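Local coordinates for putative sugar isomerase (Parabacteroides distasonis, PDB 3LMZ), which is a putative sugar isomerase with a xylose isomerase-like TIM-barrel fold, probably acting on a sugar not yet identified, at residues D155-R169 and R184-K198. Numbering follows the deposited sequence.
Sequences DPRIGMCLDVGHDLR and RVFDMHIKDVTDSSK
Cys161 SG sits over one face of the His189 imidazole, 3.6 Å from the ring centroid, with Asp163 OD2 at the ring's edge. The Phe186 ring has the carbonyl carbon of Arg184 over the centre of one face and Gly159 N and Pro156 O at its edge. The Arg184 guanidinium takes two carbonyls in its plane through NH1: Asp155 O at 2.8 Å from above the carbonyl plane, and Ile158 O at 2.7 Å within it. A leucine here would probably leave the carbonyls of Asp155 and Ile158 without the donor that links them to segment 184-198. Strands 158-163 and 185-190 are parallel neighbours in the TIM barrel, with a beta bulge at Phe186-Asp187, where Met160 O receives Phe186 N at 3.0 Å and, weakly, Asp187 N. Met160, Leu162, Val185 and Met188 share one face, where Met160 meets helix 144-151 and Met188 helix 212-221. With CG anti to the backbone N (chi1 -174°), Asp163 offers the syn lone pair of OD2 to Lys191 NZ at 2.7 Å; His132 also bonds OD2, and Glu231 and Glu233 share the ammonium. Asp163 OD1 caps helix 164-169 through His166 N. Arg169 NH2 bonds Lys198 O at 2.9 Å and salt-bridges Asp137.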
loop_
_atom_site.group_PDB
_atom_site.type_symbol
_atom_site.label_atom_id
_atom_site.label_comp_id
_atom_site.label_asym_id
_atom_site.label_seq_id
_atom_site.Cartn_x
_atom_site.Cartn_y
_atom_site.Cartn_z
ATOM N N ASP A 155 26.398 20.750 20.453
ATOM C CA ASP A 155 26.910 19.401 20.497
ATOM C C ASP A 155 26.465 18.632 19.222
ATOM O O ASP A 155 25.317 18.765 18.779
ATOM C CB ASP A 155 26.322 18.706 21.725
ATOM C CG ASP A 155 27.002 17.410 22.055
ATOM O OD1 ASP A 155 26.748 16.430 21.305
ATOM O OD2 ASP A 155 27.819 17.385 23.020
ATOM N N PRO A 156 27.372 17.812 18.664
ATOM C CA PRO A 156 27.059 17.030 17.475
ATOM C C PRO A 156 25.868 16.081 17.617
ATOM O O PRO A 156 25.297 15.647 16.594
ATOM C CB PRO A 156 28.325 16.242 17.259
ATOM C CG PRO A 156 29.370 17.023 17.836
ATOM C CD PRO A 156 28.796 17.717 19.024
ATOM N N ARG A 157 25.491 15.710 18.859
ATOM C CA ARG A 157 24.368 14.833 19.112
ATOM C C ARG A 157 22.966 15.479 19.064
ATOM O O ARG A 157 21.975 14.795 19.224
ATOM C CB ARG A 157 24.601 14.098 20.428
ATOM C CG ARG A 157 25.738 13.084 20.395
ATOM C CD ARG A 157 26.169 12.668 21.773
ATOM N NE ARG A 157 26.817 13.776 22.482
ATOM C CZ ARG A 157 27.535 13.658 23.586
ATOM N NH1 ARG A 157 27.754 12.471 24.159
ATOM N NH2 ARG A 157 28.120 14.737 24.125
ATOM N N ILE A 158 22.917 16.796 18.838
ATOM C CA ILE A 158 21.694 17.525 18.670
ATOM C C ILE A 158 21.462 17.792 17.184
ATOM O O ILE A 158 22.298 18.309 16.481
ATOM C CB ILE A 158 21.685 18.848 19.409
ATOM C CG1 ILE A 158 22.021 18.674 20.892
ATOM C CG2 ILE A 158 20.318 19.470 19.229
ATOM C CD1 ILE A 158 22.209 20.002 21.684
ATOM N N GLY A 159 20.309 17.354 16.693
ATOM C CA GLY A 159 19.937 17.578 15.297
ATOM C C GLY A 159 18.433 17.665 15.113
ATOM O O GLY A 159 17.716 18.156 15.967
HETATM N N MSE A 160 18.002 17.082 14.011
HETATM C CA MSE A 160 16.614 17.151 13.550
HETATM C C MSE A 160 16.007 15.786 13.300
HETATM O O MSE A 160 16.690 14.805 12.986
HETATM C CB MSE A 160 16.474 17.999 12.256
HETATM C CG MSE A 160 17.043 17.357 10.986
HETATM SE SE MSE A 160 16.968 18.596 9.529
HETATM C CE MSE A 160 18.411 19.715 10.094
ATOM N N CYS A 161 14.669 15.769 13.488
ATOM C CA CYS A 161 13.739 14.780 12.928
ATOM C C CYS A 161 13.260 15.465 11.652
ATOM O O CYS A 161 12.466 16.436 11.668
ATOM C CB CYS A 161 12.581 14.468 13.909
ATOM S SG CYS A 161 11.400 13.454 13.042
ATOM N N LEU A 162 13.856 15.004 10.550
ATOM C CA LEU A 162 13.570 15.602 9.243
ATOM C C LEU A 162 12.179 15.142 8.863
ATOM O O LEU A 162 11.960 13.993 8.490
ATOM C CB LEU A 162 14.565 15.214 8.151
ATOM C CG LEU A 162 14.210 15.656 6.739
ATOM C CD1 LEU A 162 14.104 17.140 6.632
ATOM C CD2 LEU A 162 15.220 15.064 5.795
ATOM N N ASP A 163 11.236 16.073 8.875
ATOM C CA ASP A 163 9.843 15.783 8.486
ATOM C C ASP A 163 9.726 16.255 7.035
ATOM O O ASP A 163 9.672 17.444 6.724
ATOM C CB ASP A 163 8.875 16.508 9.422
ATOM C CG ASP A 163 7.408 16.132 9.173
ATOM O OD1 ASP A 163 7.015 16.167 7.973
ATOM O OD2 ASP A 163 6.748 15.767 10.207
ATOM N N VAL A 164 9.613 15.308 6.136
ATOM C CA VAL A 164 9.710 15.635 4.735
ATOM C C VAL A 164 8.476 16.431 4.286
ATOM O O VAL A 164 8.577 17.315 3.434
ATOM C CB VAL A 164 9.914 14.384 3.907
ATOM C CG1 VAL A 164 11.204 13.665 4.376
ATOM C CG2 VAL A 164 8.679 13.389 3.870
ATOM N N GLY A 165 7.320 16.137 4.902
ATOM C CA GLY A 165 6.087 16.793 4.529
ATOM C C GLY A 165 6.053 18.223 4.989
ATOM O O GLY A 165 5.726 19.155 4.228
ATOM N N HIS A 166 6.362 18.444 6.260
ATOM C CA HIS A 166 6.416 19.815 6.762
ATOM C C HIS A 166 7.506 20.659 6.092
ATOM O O HIS A 166 7.293 21.854 5.833
ATOM C CB HIS A 166 6.583 19.841 8.272
ATOM C CG HIS A 166 5.369 19.380 8.989
ATOM N ND1 HIS A 166 4.092 19.699 8.550
ATOM C CD2 HIS A 166 5.219 18.648 10.121
ATOM C CE1 HIS A 166 3.212 19.177 9.390
ATOM N NE2 HIS A 166 3.866 18.526 10.338
ATOM N N ASP A 167 8.633 20.053 5.778
ATOM C CA ASP A 167 9.691 20.762 5.076
ATOM C C ASP A 167 9.186 21.241 3.700
ATOM O O ASP A 167 9.378 22.388 3.338
ATOM C CB ASP A 167 10.926 19.855 4.949
ATOM C CG ASP A 167 12.268 20.621 4.879
ATOM O OD1 ASP A 167 12.498 21.576 5.651
ATOM O OD2 ASP A 167 13.084 20.149 4.057
ATOM N N LEU A 168 8.543 20.338 2.946
ATOM C CA LEU A 168 8.081 20.686 1.625
ATOM C C LEU A 168 6.999 21.762 1.731
ATOM O O LEU A 168 6.941 22.686 0.920
ATOM C CB LEU A 168 7.614 19.497 0.812
ATOM C CG LEU A 168 7.373 19.712 -0.709
ATOM C CD1 LEU A 168 8.663 19.713 -1.516
ATOM C CD2 LEU A 168 6.430 18.647 -1.300
ATOM N N ARG A 169 6.126 21.667 2.741
ATOM C CA ARG A 169 5.066 22.677 2.936
ATOM C C ARG A 169 5.639 24.042 3.281
ATOM O O ARG A 169 4.966 25.064 2.996
ATOM C CB ARG A 169 4.084 22.257 3.998
ATOM C CG ARG A 169 3.199 21.107 3.530
ATOM C CD ARG A 169 2.265 20.629 4.660
ATOM N NE ARG A 169 1.405 21.708 5.110
ATOM C CZ ARG A 169 1.506 22.339 6.289
ATOM N NH1 ARG A 169 2.398 21.990 7.180
ATOM N NH2 ARG A 169 0.660 23.345 6.573
ATOM N N ARG A 184 23.421 15.965 10.890
ATOM C CA ARG A 184 22.521 16.185 12.021
ATOM C C ARG A 184 21.081 15.714 11.758
ATOM O O ARG A 184 20.188 16.267 12.334
ATOM C CB ARG A 184 22.535 17.667 12.402
ATOM C CG ARG A 184 23.881 18.079 12.980
ATOM C CD ARG A 184 23.896 19.539 13.318
ATOM N NE ARG A 184 25.168 20.004 13.866
ATOM C CZ ARG A 184 25.537 19.951 15.151
ATOM N NH1 ARG A 184 24.768 19.426 16.078
ATOM N NH2 ARG A 184 26.723 20.450 15.528
ATOM N N VAL A 185 20.843 14.759 10.843
ATOM C CA VAL A 185 19.505 14.167 10.702
ATOM C C VAL A 185 19.524 12.817 11.442
ATOM O O VAL A 185 20.193 11.848 11.013
ATOM C CB VAL A 185 19.099 13.959 9.229
ATOM C CG1 VAL A 185 17.752 13.224 9.101
ATOM C CG2 VAL A 185 19.065 15.333 8.472
ATOM N N PHE A 186 18.804 12.761 12.572
ATOM C CA PHE A 186 18.862 11.584 13.438
ATOM C C PHE A 186 17.597 10.759 13.414
ATOM O O PHE A 186 17.543 9.673 13.987
ATOM C CB PHE A 186 19.295 11.994 14.870
ATOM C CG PHE A 186 20.670 12.627 14.911
ATOM C CD1 PHE A 186 21.742 12.081 14.195
ATOM C CD2 PHE A 186 20.887 13.810 15.600
ATOM C CE1 PHE A 186 22.993 12.664 14.216
ATOM C CE2 PHE A 186 22.123 14.391 15.591
ATOM C CZ PHE A 186 23.164 13.818 14.904
ATOM N N ASP A 187 16.562 11.320 12.810
ATOM C CA ASP A 187 15.268 10.630 12.661
ATOM C C ASP A 187 14.562 11.272 11.487
ATOM O O ASP A 187 14.939 12.359 11.013
ATOM C CB ASP A 187 14.435 10.763 13.936
ATOM C CG ASP A 187 13.201 9.875 13.974
ATOM O OD1 ASP A 187 13.385 8.660 13.873
ATOM O OD2 ASP A 187 12.149 10.414 14.277
HETATM N N MSE A 188 13.519 10.608 10.985
HETATM C CA MSE A 188 12.799 11.153 9.856
HETATM C C MSE A 188 11.341 10.722 9.999
HETATM O O MSE A 188 11.075 9.563 10.305
HETATM C CB MSE A 188 13.321 10.574 8.550
HETATM C CG MSE A 188 12.854 11.296 7.309
HETATM SE SE MSE A 188 13.546 10.457 5.673
HETATM C CE MSE A 188 15.482 10.736 6.236
ATOM N N HIS A 189 10.438 11.673 9.731
ATOM C CA HIS A 189 9.018 11.357 9.508
ATOM C C HIS A 189 8.789 11.405 8.006
ATOM O O HIS A 189 8.937 12.473 7.357
ATOM C CB HIS A 189 8.113 12.342 10.270
ATOM C CG HIS A 189 8.134 12.143 11.754
ATOM N ND1 HIS A 189 7.321 12.841 12.622
ATOM C CD2 HIS A 189 8.816 11.248 12.510
ATOM C CE1 HIS A 189 7.539 12.406 13.859
ATOM N NE2 HIS A 189 8.435 11.437 13.822
ATOM N N ILE A 190 8.302 10.277 7.485
ATOM C CA ILE A 190 7.842 10.158 6.099
ATOM C C ILE A 190 6.349 10.364 6.092
ATOM O O ILE A 190 5.651 9.965 7.036
ATOM C CB ILE A 190 8.281 8.839 5.412
ATOM C CG1 ILE A 190 7.855 7.608 6.211
ATOM C CG2 ILE A 190 9.826 8.835 5.223
ATOM C CD1 ILE A 190 7.972 6.344 5.424
ATOM N N LYS A 191 5.875 11.060 5.061
ATOM C CA LYS A 191 4.466 11.399 4.849
ATOM C C LYS A 191 4.452 12.089 3.489
ATOM O O LYS A 191 5.530 12.428 2.932
ATOM C CB LYS A 191 3.931 12.360 5.943
ATOM C CG LYS A 191 4.774 13.639 6.089
ATOM C CD LYS A 191 4.281 14.563 7.204
ATOM C CE LYS A 191 4.457 13.949 8.569
ATOM N NZ LYS A 191 4.211 15.016 9.659
ATOM N N ASP A 192 3.252 12.218 2.954
ATOM C CA ASP A 192 3.080 12.929 1.719
ATOM C C ASP A 192 2.105 14.097 1.870
ATOM O O ASP A 192 1.266 14.099 2.759
ATOM C CB ASP A 192 2.590 11.977 0.619
ATOM C CG ASP A 192 3.114 12.323 -0.799
ATOM O OD1 ASP A 192 3.618 13.478 -1.018
ATOM O OD2 ASP A 192 2.921 11.428 -1.731
ATOM N N VAL A 193 2.205 15.071 0.996
ATOM C CA VAL A 193 1.423 16.319 1.033
ATOM C C VAL A 193 0.962 16.691 -0.370
ATOM O O VAL A 193 1.631 16.372 -1.358
ATOM C CB VAL A 193 2.286 17.472 1.699
ATOM C CG1 VAL A 193 2.508 17.133 3.199
ATOM C CG2 VAL A 193 3.597 17.759 0.913
ATOM N N THR A 194 -0.105 17.506 -0.462
ATOM C CA THR A 194 -0.735 17.819 -1.757
ATOM C C THR A 194 -0.117 19.060 -2.432
ATOM O O THR A 194 -0.357 19.301 -3.600
ATOM C CB THR A 194 -2.235 18.026 -1.606
ATOM O OG1 THR A 194 -2.455 19.145 -0.726
ATOM C CG2 THR A 194 -2.905 16.773 -0.991
ATOM N N ASP A 195 0.698 19.807 -1.689
ATOM C CA ASP A 195 1.323 20.999 -2.250
ATOM C C ASP A 195 2.515 21.397 -1.419
ATOM O O ASP A 195 2.546 21.094 -0.210
ATOM C CB ASP A 195 0.323 22.196 -2.319
ATOM C CG ASP A 195 0.791 23.309 -3.207
ATOM O OD1 ASP A 195 1.590 23.067 -4.134
ATOM O OD2 ASP A 195 0.358 24.450 -2.978
ATOM N N SER A 196 3.471 22.060 -2.048
ATOM C CA SER A 196 4.642 22.629 -1.383
ATOM C C SER A 196 4.331 24.038 -0.830
ATOM O O SER A 196 5.048 25.011 -1.112
ATOM C CB SER A 196 5.807 22.682 -2.385
ATOM O OG SER A 196 5.422 23.334 -3.603
ATOM N N SER A 197 3.304 24.125 0.006
ATOM C CA SER A 197 2.838 25.359 0.628
ATOM C C SER A 197 2.069 25.040 1.876
ATOM O O SER A 197 1.735 23.900 2.144
ATOM C CB SER A 197 1.927 26.142 -0.336
ATOM O OG SER A 197 0.697 25.473 -0.542
ATOM N N LYS A 198 1.763 26.059 2.645
ATOM C CA LYS A 198 0.922 25.912 3.840
ATOM C C LYS A 198 -0.430 25.235 3.549
ATOM O O LYS A 198 -0.937 24.453 4.375
ATOM C CB LYS A 198 0.758 27.266 4.574
ATOM C CG LYS A 198 -0.151 27.195 5.815
ATOM C CD LYS A 198 -0.421 28.585 6.432
ATOM C CE LYS A 198 0.634 28.965 7.439
ATOM N NZ LYS A 198 0.185 30.091 8.333
#